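Local coordinates for protein triosephosphate isomerase (Toxoplasma gondii, PDB 5UPR) that probably catalyses the interconversion of D-glyceraldehyde 3-phosphate and dihydroxyacetone phosphate in glycolysis and gluconeogenesis, working as a homodimer, at residues T141-E144 with R145-Q149; G114-N117 with Q118-A121. All blocks are in the same frame, centred on the assembly; numbering follows the deposited sequence.

Overall arrangement
Both contacts are local and lie on the outside of the TIM barrel: contact 1 takes in a whole short helix, contact 2 the first turn of a long one. Both lean on helix 150-164, contact 1 through E144 and R145, contact 2 through N117, Q118 and A121. Their centres are 20 Å apart and their nearest atoms about 9 Å, so they do not touch. Contact 1 is a surface contact, closed at both ends by polar groups. Contact 2 is partly buried: its serine cap opens helix 117-129, with buried valines and a buried glutamate in salt bridges; E115 and V119 also pack on the second subunit. Contact 1 pairs a capping box with a Schellman end, while contact 2 adds a water between two amides.

Contact 1: residues T141-E144 with R145-Q149; sequences TLEE and RESGQ
E143 sends its CG anti to the backbone N (chi1 -172°) and then bends at chi2, a path that brings its carboxylate oxygen OE1 to the hydroxyl of S147, four residues on. S147 answers with OG placed between its own N and carbonyl carbon (chi1 64°), pointing back at the preceding turn. There OG lies 2.8 Å from E143 O and 3.0 Å from E143 OE1; its single proton could serve either, and the choice is open. The settled bond between the two residues is the backbone one, from S147 N to E143 O. Q149 NE2 in turn donates to S147 OG at 2.8 Å, with the hydroxyl close to the plane of the amide.

This is a one-and-a-half-turn helix, 142-146, in the loop that follows barrel strand 133-138, and it is closed at both ends. At the front T141 and E144 form a capping box: E144 N donates to T141 OG1 at 3.0 Å, while T141 N donates to E144 OE1 at 2.9 Å, approaching from above the carboxylate plane, 41° out of it. At the back a Schellman motif ends the helix, with Q149 N on E144 O at 2.9 Å and G148 N on R145 O at 3.2 Å; G148 turns the chain with its positive phi.

On the outer flank L142 and E146 lie one turn apart, L142 CD1 resting 3.6 Å from E146 OE2. R145 leaves at a steep angle to these two, its chain bent at chi2 and chi3. Its NE forms a salt bridge with E140 and its NH2 bonds to Y178 and T198, while L142 and R145 both touch W182, in the loop following strand 174-178.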
loop_
_atom_site.group_PDB
_atom_site.type_symbol
_atom_site.label_atom_id
_atom_site.label_comp_id
_atom_site.label_asym_id
_atom_site.label_seq_id
_atom_site.Cartn_x
_atom_site.Cartn_y
_atom_site.Cartn_z
ATOM N N THR A 141 17.918 9.604 -14.280
ATOM C CA THR A 141 18.390 8.338 -14.771
ATOM C C THR A 141 19.848 8.485 -15.212
ATOM O O THR A 141 20.385 9.597 -15.363
ATOM C CB THR A 141 17.573 7.882 -16.004
ATOM O OG1 THR A 141 17.775 8.825 -17.080
ATOM C CG2 THR A 141 16.030 7.748 -15.714
ATOM N N LEU A 142 20.492 7.332 -15.437
ATOM C CA LEU A 142 21.873 7.348 -15.930
ATOM C C LEU A 142 21.948 8.100 -17.268
ATOM O O LEU A 142 22.862 8.883 -17.474
ATOM C CB LEU A 142 22.390 5.931 -16.111
ATOM C CG LEU A 142 23.809 5.786 -16.671
ATOM C CD1 LEU A 142 24.811 6.357 -15.660
ATOM C CD2 LEU A 142 24.020 4.311 -17.035
ATOM N N GLU A 143 21.025 7.822 -18.166
ATOM C CA GLU A 143 21.002 8.495 -19.480
ATOM C C GLU A 143 20.850 9.996 -19.338
ATOM O O GLU A 143 21.520 10.753 -20.049
ATOM C CB GLU A 143 19.885 7.947 -20.371
ATOM C CG GLU A 143 19.954 8.487 -21.791
ATOM C CD GLU A 143 19.268 9.858 -22.044
ATOM O OE1 GLU A 143 20.007 10.659 -22.655
ATOM O OE2 GLU A 143 18.072 10.139 -21.670
ATOM N N GLU A 144 19.944 10.431 -18.463
ATOM C CA GLU A 144 19.726 11.868 -18.193
ATOM C C GLU A 144 20.999 12.512 -17.642
ATOM O O GLU A 144 21.376 13.591 -18.080
ATOM C CB GLU A 144 18.535 12.090 -17.250
ATOM C CG GLU A 144 17.212 11.845 -17.938
ATOM C CD GLU A 144 16.059 11.590 -17.010
ATOM O OE1 GLU A 144 16.248 11.470 -15.760
ATOM O OE2 GLU A 144 14.914 11.460 -17.460
ATOM N N ARG A 145 21.675 11.821 -16.740
ATOM C CA ARG A 145 22.923 12.332 -16.171
ATOM C C ARG A 145 23.997 12.521 -17.252
ATOM O O ARG A 145 24.579 13.601 -17.360
ATOM C CB ARG A 145 23.431 11.421 -15.046
ATOM C CG ARG A 145 24.842 11.802 -14.479
ATOM C CD ARG A 145 25.013 13.199 -13.893
ATOM N NE ARG A 145 24.290 13.354 -12.620
ATOM C CZ ARG A 145 24.400 14.403 -11.851
ATOM N NH1 ARG A 145 25.181 15.410 -12.158
ATOM N NH2 ARG A 145 23.708 14.448 -10.736
ATOM N N GLU A 146 24.221 11.485 -18.043
ATOM C CA GLU A 146 25.302 11.457 -19.044
ATOM C C GLU A 146 25.031 12.386 -20.225
ATOM O O GLU A 146 25.952 12.819 -20.868
ATOM C CB GLU A 146 25.572 10.024 -19.555
ATOM C CG GLU A 146 26.083 9.066 -18.480
ATOM C CD GLU A 146 26.365 7.623 -18.942
ATOM O OE1 GLU A 146 25.751 7.111 -19.920
ATOM O OE2 GLU A 146 27.214 6.962 -18.280
ATOM N N SER A 147 23.775 12.708 -20.503
ATOM C CA SER A 147 23.449 13.678 -21.539
ATOM C C SER A 147 23.283 15.143 -21.019
ATOM O O SER A 147 22.828 16.001 -21.736
ATOM C CB SER A 147 22.214 13.183 -22.284
ATOM O OG SER A 147 21.123 13.156 -21.396
ATOM N N GLY A 148 23.735 15.428 -19.805
ATOM C CA GLY A 148 23.684 16.771 -19.195
ATOM C C GLY A 148 22.312 17.310 -18.792
ATOM O O GLY A 148 22.165 18.509 -18.666
ATOM N N GLN A 149 21.312 16.443 -18.560
ATOM C CA GLN A 149 19.934 16.915 -18.293
ATOM C C GLN A 149 19.505 16.990 -16.802
ATOM O O GLN A 149 18.331 17.264 -16.491
ATOM C CB GLN A 149 18.948 16.016 -19.060
ATOM C CG GLN A 149 18.996 16.184 -20.559
ATOM C CD GLN A 149 18.014 15.240 -21.197
ATOM O OE1 GLN A 149 16.849 15.569 -21.306
ATOM N NE2 GLN A 149 18.438 14.013 -21.425
#

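Contact 2: residues G114-N117 with Q118-A121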
loop_
_atom_site.group_PDB
_atom_site.type_symbol
_atom_site.label_atom_id
_atom_site.label_comp_id
_atom_site.label_asym_id
_atom_site.label_seq_id
_atom_site.Cartn_x
_atom_site.Cartn_y
_atom_site.Cartn_z
ATOM N N GLY A 114 3.635 3.246 -13.336
ATOM C CA GLY A 114 3.983 3.899 -12.090
ATOM C C GLY A 114 3.360 5.291 -11.965
ATOM O O GLY A 114 2.500 5.674 -12.755
ATOM N N GLU A 115 3.814 5.978 -10.920
ATOM C CA GLU A 115 3.311 7.313 -10.544
ATOM C C GLU A 115 4.051 8.379 -11.334
ATOM O O GLU A 115 5.267 8.516 -11.201
ATOM C CB GLU A 115 3.592 7.522 -9.034
ATOM C CG GLU A 115 2.923 6.503 -8.149
ATOM C CD GLU A 115 3.348 6.503 -6.688
ATOM O OE1 GLU A 115 4.053 7.442 -6.176
ATOM O OE2 GLU A 115 3.020 5.433 -6.083
ATOM N N SER A 116 3.316 9.167 -12.113
ATOM C CA SER A 116 3.871 10.314 -12.812
ATOM C C SER A 116 4.258 11.440 -11.866
ATOM O O SER A 116 3.895 11.422 -10.648
ATOM C CB SER A 116 2.823 10.860 -13.775
ATOM O OG SER A 116 1.739 11.455 -13.053
ATOM N N ASN A 117 4.971 12.447 -12.404
ATOM C CA ASN A 117 5.277 13.645 -11.631
ATOM C C ASN A 117 4.007 14.206 -11.041
ATOM O O ASN A 117 4.021 14.631 -9.895
ATOM C CB ASN A 117 5.901 14.722 -12.529
ATOM C CG ASN A 117 7.331 14.379 -12.931
ATOM O OD1 ASN A 117 7.943 13.442 -12.397
ATOM N ND2 ASN A 117 7.855 15.148 -13.908
ATOM N N GLN A 118 2.935 14.226 -11.834
ATOM C CA GLN A 118 1.646 14.798 -11.405
ATOM C C GLN A 118 0.965 13.998 -10.272
ATOM O O GLN A 118 0.435 14.557 -9.334
ATOM C CB GLN A 118 0.682 14.939 -12.627
ATOM C CG GLN A 118 1.182 16.040 -13.626
ATOM C CD GLN A 118 2.516 15.727 -14.381
ATOM O OE1 GLN A 118 2.835 14.538 -14.754
ATOM N NE2 GLN A 118 3.328 16.821 -14.632
ATOM N N VAL A 119 1.018 12.669 -10.368
ATOM C CA VAL A 119 0.473 11.788 -9.318
ATOM C C VAL A 119 1.235 11.920 -8.010
ATOM O O VAL A 119 0.606 12.039 -6.910
ATOM C CB VAL A 119 0.384 10.332 -9.813
ATOM C CG1 VAL A 119 0.153 9.362 -8.655
ATOM C CG2 VAL A 119 -0.691 10.211 -10.893
ATOM N N VAL A 120 2.571 11.980 -8.109
ATOM C CA VAL A 120 3.377 12.198 -6.896
ATOM C C VAL A 120 2.973 13.522 -6.248
ATOM O O VAL A 120 2.805 13.614 -5.013
ATOM C CB VAL A 120 4.902 12.143 -7.201
ATOM C CG1 VAL A 120 5.700 12.601 -5.974
ATOM C CG2 VAL A 120 5.334 10.764 -7.703
ATOM N N ALA A 121 2.846 14.564 -7.082
ATOM C CA ALA A 121 2.490 15.878 -6.564
ATOM C C ALA A 121 1.134 15.858 -5.844
ATOM O O ALA A 121 0.963 16.496 -4.769
ATOM C CB ALA A 121 2.476 16.863 -7.705
HETATM O O HOH W 1 6.173 17.111 -15.392
#
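Two amides and a carboxylate are the flat groups here, and the amide of Q118 lies with one face over N117: N117 CB is 4.0 Å from Q118 CD and the N117 carbonyl carbon sits over the same face. They stand at the first turn of helix 117-129, which follows strand 97-100 in the βα-barrel and has S116 as its N-cap. The bend at chi2 of Q118 (67°) folds the chain back to make the overlap possible. The N117 amide is turned by about 47° from that of Q118, and a water accepts from both, 3.0 Å from N117 ND2 and 3.0 Å from Q118 NE2. The E115 carboxylate is met from the helix at OE1, which has V120 CG2 3.9 Å away.

With OG between its N and carbonyl carbon (chi1 69°), S116 can cap the helix: its OG accepts the N-H of V119. The first backbone bonds of the helix run alongside, from V120 N to S116 O at 2.9 Å and from A121 N to N117 O at 3.0 Å.

On the inner flank E115 crosses V119 and V120 at about a right angle, its CB facing both. Though buried, its carboxylate is not left alone: OE2 makes salt bridges with R105 and with K123, farther along helix 117-129, which probably keep it ionised. The second subunit packs here, with its Q112 on E115 and its G110 on V119. The capping oxygen S116 OG sits 3.0 Å from V119 N and 3.5 Å from V119 CG2.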